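PDB 3TRG: acylphosphatase, which catalyses the hydrolysis of acyl phosphates, releasing a carboxylate and phosphate. Local coordinates for residues M4-K7 with E8-T12; F27-S30 with V31-K34; M64-T67 with E68-W71. All blocks are in the same frame, centred on the assembly; numbering follows the deposited sequence.

Overall arrangement
The three contacts come in series along one chain, each a local i-to-i+3, i+4 arrangement. Contact 1 is a surface feature where a short helix, 6-10, leads into the first strand, 11-19, its centre about 19 Å from the centre of the chain. Contacts 2 and 3 lie on helices 27-37 and 60-69, the two helices of the ferredoxin-like alpha/beta sandwich of acylphosphatases; their centres are about 12 Å apart. They touch where Ser30, Val31 and Lys34 meet Leu66, Trp69 and Leu70. Contact 1 stands about 25 Å from contact 2 and about 21 Å from contact 3, centre to centre. Contact 2 holds the predicted catalytic Arg28; contact 1 lies far from that site.

Contact 1. Residues M4-K7 with E8-T12; sequences MTQK and EKNET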
loop_
_atom_site.group_PDB
_atom_site.type_symbol
_atom_site.label_atom_id
_atom_site.label_comp_id
_atom_site.label_asym_id
_atom_site.label_seq_id
_atom_site.Cartn_x
_atom_site.Cartn_y
_atom_site.Cartn_z
HETATM N N MSE A 4 12.807 22.366 3.752
HETATM C CA MSE A 4 11.971 21.272 4.222
HETATM C C MSE A 4 12.561 20.630 5.462
HETATM O O MSE A 4 13.774 20.628 5.646
HETATM C CB MSE A 4 11.849 20.197 3.144
HETATM C CG MSE A 4 10.966 20.560 1.971
HETATM SE SE MSE A 4 11.130 19.214 0.563
HETATM C CE MSE A 4 12.832 19.769 -0.201
ATOM N N THR A 5 11.697 20.063 6.296
ATOM C CA THR A 5 12.163 19.233 7.396
ATOM C C THR A 5 12.701 17.945 6.792
ATOM O O THR A 5 12.464 17.655 5.617
ATOM C CB THR A 5 11.035 18.902 8.385
ATOM O OG1 THR A 5 10.081 18.044 7.751
ATOM C CG2 THR A 5 10.344 20.182 8.863
ATOM N N GLN A 6 13.430 17.173 7.584
ATOM C CA GLN A 6 13.986 15.930 7.067
ATOM C C GLN A 6 12.879 14.967 6.676
ATOM O O GLN A 6 12.945 14.325 5.626
ATOM C CB GLN A 6 14.932 15.289 8.085
ATOM C CG GLN A 6 16.259 16.018 8.215
ATOM C CD GLN A 6 17.021 16.069 6.906
ATOM O OE1 GLN A 6 17.040 17.094 6.224
ATOM N NE2 GLN A 6 17.658 14.961 6.550
ATOM N N LYS A 7 11.853 14.872 7.515
ATOM C CA LYS A 7 10.721 14.008 7.211
ATOM C C LYS A 7 10.023 14.466 5.934
ATOM O O LYS A 7 9.647 13.648 5.100
ATOM C CB LYS A 7 9.738 13.952 8.386
ATOM C CG LYS A 7 10.191 13.052 9.534
ATOM C CD LYS A 7 9.144 12.989 10.644
ATOM C CE LYS A 7 7.812 12.427 10.148
ATOM N NZ LYS A 7 7.884 10.975 9.802
ATOM N N GLU A 8 9.863 15.776 5.775
ATOM C CA GLU A 8 9.224 16.326 4.582
ATOM C C GLU A 8 10.027 16.013 3.322
ATOM O O GLU A 8 9.471 15.665 2.282
ATOM C CB GLU A 8 9.036 17.836 4.718
ATOM C CG GLU A 8 7.923 18.241 5.662
ATOM C CD GLU A 8 7.865 19.740 5.873
ATOM O OE1 GLU A 8 8.865 20.426 5.566
ATOM O OE2 GLU A 8 6.818 20.236 6.339
ATOM N N LYS A 9 11.342 16.139 3.434
ATOM C CA LYS A 9 12.252 15.880 2.328
ATOM C C LYS A 9 12.255 14.405 1.933
ATOM O O LYS A 9 12.245 14.059 0.749
ATOM C CB LYS A 9 13.662 16.291 2.761
ATOM C CG LYS A 9 14.697 16.298 1.672
ATOM C CD LYS A 9 16.070 16.700 2.221
ATOM C CE LYS A 9 16.052 18.080 2.864
ATOM N NZ LYS A 9 17.421 18.521 3.299
ATOM N N ASN A 10 12.275 13.541 2.942
ATOM C CA ASN A 10 12.542 12.126 2.740
ATOM C C ASN A 10 11.299 11.251 2.660
ATOM O O ASN A 10 11.407 10.030 2.601
ATOM C CB ASN A 10 13.461 11.605 3.852
ATOM C CG ASN A 10 14.890 12.080 3.697
ATOM O OD1 ASN A 10 15.375 12.256 2.583
ATOM N ND2 ASN A 10 15.573 12.293 4.820
ATOM N N GLU A 11 10.118 11.860 2.663
ATOM C CA GLU A 11 8.897 11.062 2.602
ATOM C C GLU A 11 7.923 11.579 1.553
ATOM O O GLU A 11 7.912 12.767 1.221
ATOM C CB GLU A 11 8.226 10.990 3.978
ATOM C CG GLU A 11 9.141 10.411 5.047
ATOM C CD GLU A 11 8.552 10.459 6.445
ATOM O OE1 GLU A 11 7.385 10.873 6.605
ATOM O OE2 GLU A 11 9.272 10.084 7.390
ATOM N N THR A 12 7.112 10.673 1.023
ATOM C CA THR A 12 6.027 11.071 0.141
ATOM C C THR A 12 4.877 10.084 0.293
ATOM O O THR A 12 4.918 9.211 1.152
ATOM C CB THR A 12 6.489 11.143 -1.332
ATOM O OG1 THR A 12 5.488 11.797 -2.118
ATOM C CG2 THR A 12 6.758 9.741 -1.879
HETATM O O HOH W 1 16.506 20.879 4.379
#
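Thr5 and Glu8 exchange two hydrogen bonds. Glu8 OE1 accepts from Thr5 N at 2.9 Å with a nearly straight N-H...O angle of 169°, although the donor stands 36° out of the carboxylate plane. In return, Thr5 OG1 accepts from Glu8 N at 3.0 Å. Thr5 has its hydroxyl set between its own backbone N and carbonyl carbon (chi1 68°), which turns OG1 to the first turn of the helix and leaves CG2 beside the Glu8 carboxylate. The routine helical bonds follow, Lys9 N to Thr5 O and Asn10 N to Gln6 O.

The ionic contact is one turn further on. Lys7 NZ forms a salt bridge with Glu11, its closer bond of 2.9 Å reaching OE2 on the syn lone pair, while the bond to OE1 at 3.2 Å is weak. Two successive bends near the end of the lysine chain bring the ammonium round to both carboxylate oxygens.

Weaker polar and apolar contacts complete the surface. Gln6 and Lys9 run side by side in the same direction, and Lys9 NZ makes a weak bond to Gln6 OE1 at 3.3 Å. The same ammonium donates to a water that also bonds Met4 O. The selenium of selenomethionine Met4 rests 3.9 Å from Lys9 CA.

Lys9 O also receives a bond from Arg60, linking this turn to helix 60-69. With Thr5 at the N-cap, its hydroxyl takes the Glu8 N-H and the Glu8 carboxylate takes the Thr5 N-H, the reciprocal pattern of a capping box at the start of helix 6-10.

Contact 2. Residues F27-S30 with V31-K34; sequences FRES and VRKK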
loop_
_atom_site.group_PDB
_atom_site.type_symbol
_atom_site.label_atom_id
_atom_site.label_comp_id
_atom_site.label_asym_id
_atom_site.label_seq_id
_atom_site.Cartn_x
_atom_site.Cartn_y
_atom_site.Cartn_z
ATOM N N PHE A 27 -6.008 -9.978 1.980
ATOM C CA PHE A 27 -5.149 -8.999 1.316
ATOM C C PHE A 27 -4.970 -7.704 2.121
ATOM O O PHE A 27 -3.843 -7.215 2.264
ATOM C CB PHE A 27 -5.631 -8.702 -0.107
ATOM C CG PHE A 27 -4.517 -8.354 -1.051
ATOM C CD1 PHE A 27 -3.839 -7.157 -0.919
ATOM C CD2 PHE A 27 -4.137 -9.232 -2.057
ATOM C CE1 PHE A 27 -2.797 -6.832 -1.776
ATOM C CE2 PHE A 27 -3.097 -8.915 -2.917
ATOM C CZ PHE A 27 -2.428 -7.716 -2.778
ATOM N N ARG A 28 -6.065 -7.168 2.662
ATOM C CA ARG A 28 -6.008 -5.956 3.484
ATOM C C ARG A 28 -5.023 -6.106 4.631
ATOM O O ARG A 28 -4.142 -5.271 4.824
ATOM C CB ARG A 28 -7.386 -5.630 4.074
ATOM C CG ARG A 28 -8.394 -5.040 3.110
ATOM C CD ARG A 28 -9.692 -4.727 3.847
ATOM N NE ARG A 28 -9.913 -5.722 4.886
ATOM C CZ ARG A 28 -10.358 -5.456 6.108
ATOM N NH1 ARG A 28 -10.671 -4.216 6.458
ATOM N NH2 ARG A 28 -10.498 -6.443 6.981
ATOM N N GLU A 29 -5.188 -7.168 5.410
ATOM C CA GLU A 29 -4.331 -7.384 6.567
ATOM C C GLU A 29 -2.866 -7.532 6.167
ATOM O O GLU A 29 -1.979 -7.040 6.861
ATOM C CB GLU A 29 -4.803 -8.590 7.385
ATOM C CG GLU A 29 -6.179 -8.395 8.025
ATOM C CD GLU A 29 -7.326 -8.766 7.102
ATOM O OE1 GLU A 29 -7.085 -9.094 5.922
ATOM O OE2 GLU A 29 -8.485 -8.741 7.568
ATOM N N SER A 30 -2.615 -8.188 5.038
ATOM C CA SER A 30 -1.242 -8.440 4.597
ATOM C C SER A 30 -0.547 -7.148 4.176
ATOM O O SER A 30 0.653 -6.973 4.400
ATOM C CB SER A 30 -1.201 -9.477 3.463
ATOM O OG SER A 30 -1.534 -8.914 2.206
ATOM N N VAL A 31 -1.311 -6.244 3.567
ATOM C CA VAL A 31 -0.786 -4.938 3.179
ATOM C C VAL A 31 -0.445 -4.121 4.428
ATOM O O VAL A 31 0.633 -3.525 4.512
ATOM C CB VAL A 31 -1.785 -4.163 2.293
ATOM C CG1 VAL A 31 -1.325 -2.727 2.092
ATOM C CG2 VAL A 31 -1.960 -4.868 0.945
ATOM N N ARG A 32 -1.348 -4.112 5.407
ATOM C CA ARG A 32 -1.088 -3.380 6.651
ATOM C C ARG A 32 0.174 -3.895 7.337
ATOM O O ARG A 32 1.014 -3.111 7.785
ATOM C CB ARG A 32 -2.277 -3.454 7.613
ATOM C CG ARG A 32 -2.001 -2.811 8.976
ATOM C CD ARG A 32 -3.097 -3.134 9.995
ATOM N NE ARG A 32 -3.203 -4.577 10.199
ATOM C CZ ARG A 32 -4.298 -5.199 10.624
ATOM N NH1 ARG A 32 -5.396 -4.505 10.903
ATOM N NH2 ARG A 32 -4.295 -6.521 10.766
ATOM N N LYS A 33 0.311 -5.215 7.416
ATOM C CA LYS A 33 1.475 -5.814 8.066
ATOM C C LYS A 33 2.762 -5.481 7.318
ATOM O O LYS A 33 3.769 -5.113 7.929
ATOM C CB LYS A 33 1.311 -7.330 8.189
ATOM C CG LYS A 33 2.444 -8.023 8.948
ATOM C CD LYS A 33 2.099 -9.485 9.206
ATOM C CE LYS A 33 3.182 -10.194 10.017
ATOM N NZ LYS A 33 4.410 -10.459 9.218
ATOM N N LYS A 34 2.728 -5.612 5.996
ATOM C CA LYS A 34 3.892 -5.292 5.182
ATOM C C LYS A 34 4.256 -3.816 5.331
ATOM O O LYS A 34 5.422 -3.471 5.510
ATOM C CB LYS A 34 3.640 -5.647 3.716
ATOM C CG LYS A 34 4.788 -5.288 2.774
ATOM C CD LYS A 34 6.094 -5.943 3.186
ATOM C CE LYS A 34 6.059 -7.443 2.973
ATOM N NZ LYS A 34 7.427 -8.032 3.124
#
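Arg32 folds its side chain back over Glu29, one turn earlier in helix 27-37. Its CB begins 3.7 Å from Glu29 O. CG then leaves opposite the backbone N (chi1 175°), and the bend at chi3 (60°) turns the guanidinium so that one face lies over Glu29 CA. At the tip, NH2 meets Glu29 CG at 3.8 Å, a contact with the aliphatic part of the glutamate. The carboxylate and guanidinium planes are 79° apart, and Glu29 OE2 remains 5.7 Å from Arg32 NH2, too far for a salt bridge, though the opposite charges probably attract weakly. A weak hydrogen bond of 3.1 Å, part of a salt bridge, instead runs to Glu29 OE2 from NH2 of Arg28, a predicted active-site residue whose NH1 pairs with the C-terminal carboxylate of Arg98.

On another side of the helix, Val31 CG2 meets Phe27 CE1 at 3.5 Å, approaching the ring at its edge near the ring plane. Phe27 O is gripped twice: Val31 N donates at 3.0 Å, and Ser30 OG donates at 2.9 Å from a direction tilted off the carbonyl plane.

Around this turn, Arg32 packs on Phe95 and Val97 of strand 95-97, while Val31 reaches Val44 of strand 41-46. Toward helix 60-69, Ser30 and Val31 touch Trp69, and Lys34 packs on Leu66 and makes a cation-pi contact with Trp69. Arg28 touches Asn46, so the first turn of the helix forms part of the predicted active site, with Asn46 supplied by strand 41-46.

Contact 3. Residues M64-T67 with E68-W71; sequences MILT and EWLW
Leu66 brings its CD1 methyl to the indole of Trp69, 4.0 Å from CE3, the two side chains crossing at a slant. The leucine leaves its backbone with CG opposite N (chi1 -180°), which swings the branch outward, with CD1 toward Trp69. The same CG lies 4.3 Å from CD1 of Leu70, so Leu66 bridges two apolar residues three and four positions on, a spacing that places all three on one side of the helix. Leu70 N donates to Leu66 O and Trp69 N to Ile65 O, the usual helical bonds.

The polar contacts gather on Met64 O, the carbonyl of a selenomethionine. Glu68 N donates to it at 3.3 Å and Thr67 OG1 at 3.1 Å, both from the same face and well above the carbonyl plane. Thr67 sets its hydroxyl back towards the preceding turn (chi1 61°), so its proton is spent on a main-chain oxygen. A water also donates to Glu68 OE1 and, weakly, to Met64 O.

Further on, Trp71 swings its five-membered ring back to Thr67 O, which lies 3.4 Å from CD1. NE1 donates to a second water at 2.9 Å, held at the ring edge in its plane; that water in turn donates weakly to Thr67 O. Trp71 N bonds Glu68 O at 3.2 Å, an i-to-i+3 step after the i-to-i+4 bonds before it.

Leu66 and Leu70 face Leu54 of strand 52-57, whereas Thr67 packs on Trp84 and Trp71 on Asn81 and Val82 of strand 78-87. Trp69 turns to helix 27-37, making a cation-pi contact with Lys34, so this turn joins the sheet to the neighbouring helix.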
loop_
_atom_site.group_PDB
_atom_site.type_symbol
_atom_site.label_atom_id
_atom_site.label_comp_id
_atom_site.label_asym_id
_atom_site.label_seq_id
_atom_site.Cartn_x
_atom_site.Cartn_y
_atom_site.Cartn_z
HETATM N N MSE A 64 8.834 1.957 -2.499
HETATM C CA MSE A 64 9.171 1.184 -3.690
HETATM C C MSE A 64 9.337 -0.310 -3.434
HETATM O O MSE A 64 9.099 -1.123 -4.320
HETATM C CB MSE A 64 10.393 1.778 -4.395
HETATM C CG MSE A 64 10.132 3.175 -4.935
HETATM SE SE MSE A 64 8.662 3.183 -6.242
HETATM C CE MSE A 64 9.563 2.189 -7.648
ATOM N N ILE A 65 9.734 -0.670 -2.221
ATOM C CA ILE A 65 9.732 -2.068 -1.830
ATOM C C ILE A 65 8.287 -2.573 -1.762
ATOM O O ILE A 65 7.979 -3.666 -2.238
ATOM C CB ILE A 65 10.442 -2.266 -0.490
ATOM C CG1 ILE A 65 11.939 -1.982 -0.652
ATOM C CG2 ILE A 65 10.217 -3.684 0.037
ATOM C CD1 ILE A 65 12.686 -1.964 0.649
ATOM N N LEU A 66 7.397 -1.763 -1.195
ATOM C CA LEU A 66 5.982 -2.130 -1.138
ATOM C C LEU A 66 5.372 -2.346 -2.520
ATOM O O LEU A 66 4.701 -3.354 -2.751
ATOM C CB LEU A 66 5.172 -1.069 -0.392
ATOM C CG LEU A 66 3.677 -1.370 -0.271
ATOM C CD1 LEU A 66 3.455 -2.559 0.649
ATOM C CD2 LEU A 66 2.947 -0.142 0.251
ATOM N N THR A 67 5.597 -1.404 -3.436
ATOM C CA THR A 67 5.011 -1.512 -4.772
ATOM C C THR A 67 5.490 -2.762 -5.510
ATOM O O THR A 67 4.747 -3.330 -6.305
ATOM C CB THR A 67 5.242 -0.255 -5.654
ATOM O OG1 THR A 67 6.645 -0.033 -5.844
ATOM C CG2 THR A 67 4.607 0.978 -5.028
ATOM N N GLU A 68 6.723 -3.191 -5.255
ATOM C CA GLU A 68 7.210 -4.409 -5.891
ATOM C C GLU A 68 6.550 -5.628 -5.256
ATOM O O GLU A 68 6.160 -6.568 -5.949
ATOM C CB GLU A 68 8.734 -4.525 -5.820
ATOM C CG GLU A 68 9.242 -5.833 -6.418
ATOM C CD GLU A 68 10.738 -5.847 -6.657
ATOM O OE1 GLU A 68 11.360 -4.763 -6.670
ATOM O OE2 GLU A 68 11.294 -6.952 -6.843
ATOM N N TRP A 69 6.413 -5.593 -3.934
ATOM C CA TRP A 69 5.804 -6.693 -3.203
ATOM C C TRP A 69 4.331 -6.891 -3.571
ATOM O O TRP A 69 3.812 -8.010 -3.519
ATOM C CB TRP A 69 5.946 -6.476 -1.693
ATOM C CG TRP A 69 5.222 -7.516 -0.902
ATOM C CD1 TRP A 69 5.681 -8.758 -0.567
ATOM C CD2 TRP A 69 3.896 -7.420 -0.370
ATOM N NE1 TRP A 69 4.723 -9.438 0.149
ATOM C CE2 TRP A 69 3.619 -8.635 0.284
ATOM C CE3 TRP A 69 2.917 -6.419 -0.376
ATOM C CZ2 TRP A 69 2.405 -8.880 0.922
ATOM C CZ3 TRP A 69 1.710 -6.664 0.257
ATOM C CH2 TRP A 69 1.466 -7.885 0.896
ATOM N N LEU A 70 3.654 -5.809 -3.942
ATOM C CA LEU A 70 2.234 -5.898 -4.270
ATOM C C LEU A 70 1.966 -6.786 -5.481
ATOM O O LEU A 70 0.848 -7.253 -5.670
ATOM C CB LEU A 70 1.628 -4.504 -4.479
ATOM C CG LEU A 70 1.433 -3.681 -3.202
ATOM C CD1 LEU A 70 1.060 -2.254 -3.558
ATOM C CD2 LEU A 70 0.379 -4.303 -2.285
ATOM N N TRP A 71 2.988 -7.023 -6.298
ATOM C CA TRP A 71 2.828 -7.928 -7.437
ATOM C C TRP A 71 2.757 -9.375 -6.971
ATOM O O TRP A 71 2.267 -10.239 -7.691
ATOM C CB TRP A 71 3.963 -7.762 -8.449
ATOM C CG TRP A 71 3.859 -6.523 -9.271
ATOM C CD1 TRP A 71 4.445 -5.320 -9.017
ATOM C CD2 TRP A 71 3.131 -6.363 -10.498
ATOM N NE1 TRP A 71 4.126 -4.420 -10.003
ATOM C CE2 TRP A 71 3.323 -5.036 -10.926
ATOM C CE3 TRP A 71 2.340 -7.216 -11.275
ATOM C CZ2 TRP A 71 2.746 -4.536 -12.095
ATOM C CZ3 TRP A 71 1.771 -6.717 -12.438
ATOM C CH2 TRP A 71 1.975 -5.391 -12.835
HETATM O O HOH W 2 11.773 -3.224 -4.682
HETATM O O HOH W 3 4.837 -1.677 -9.320
#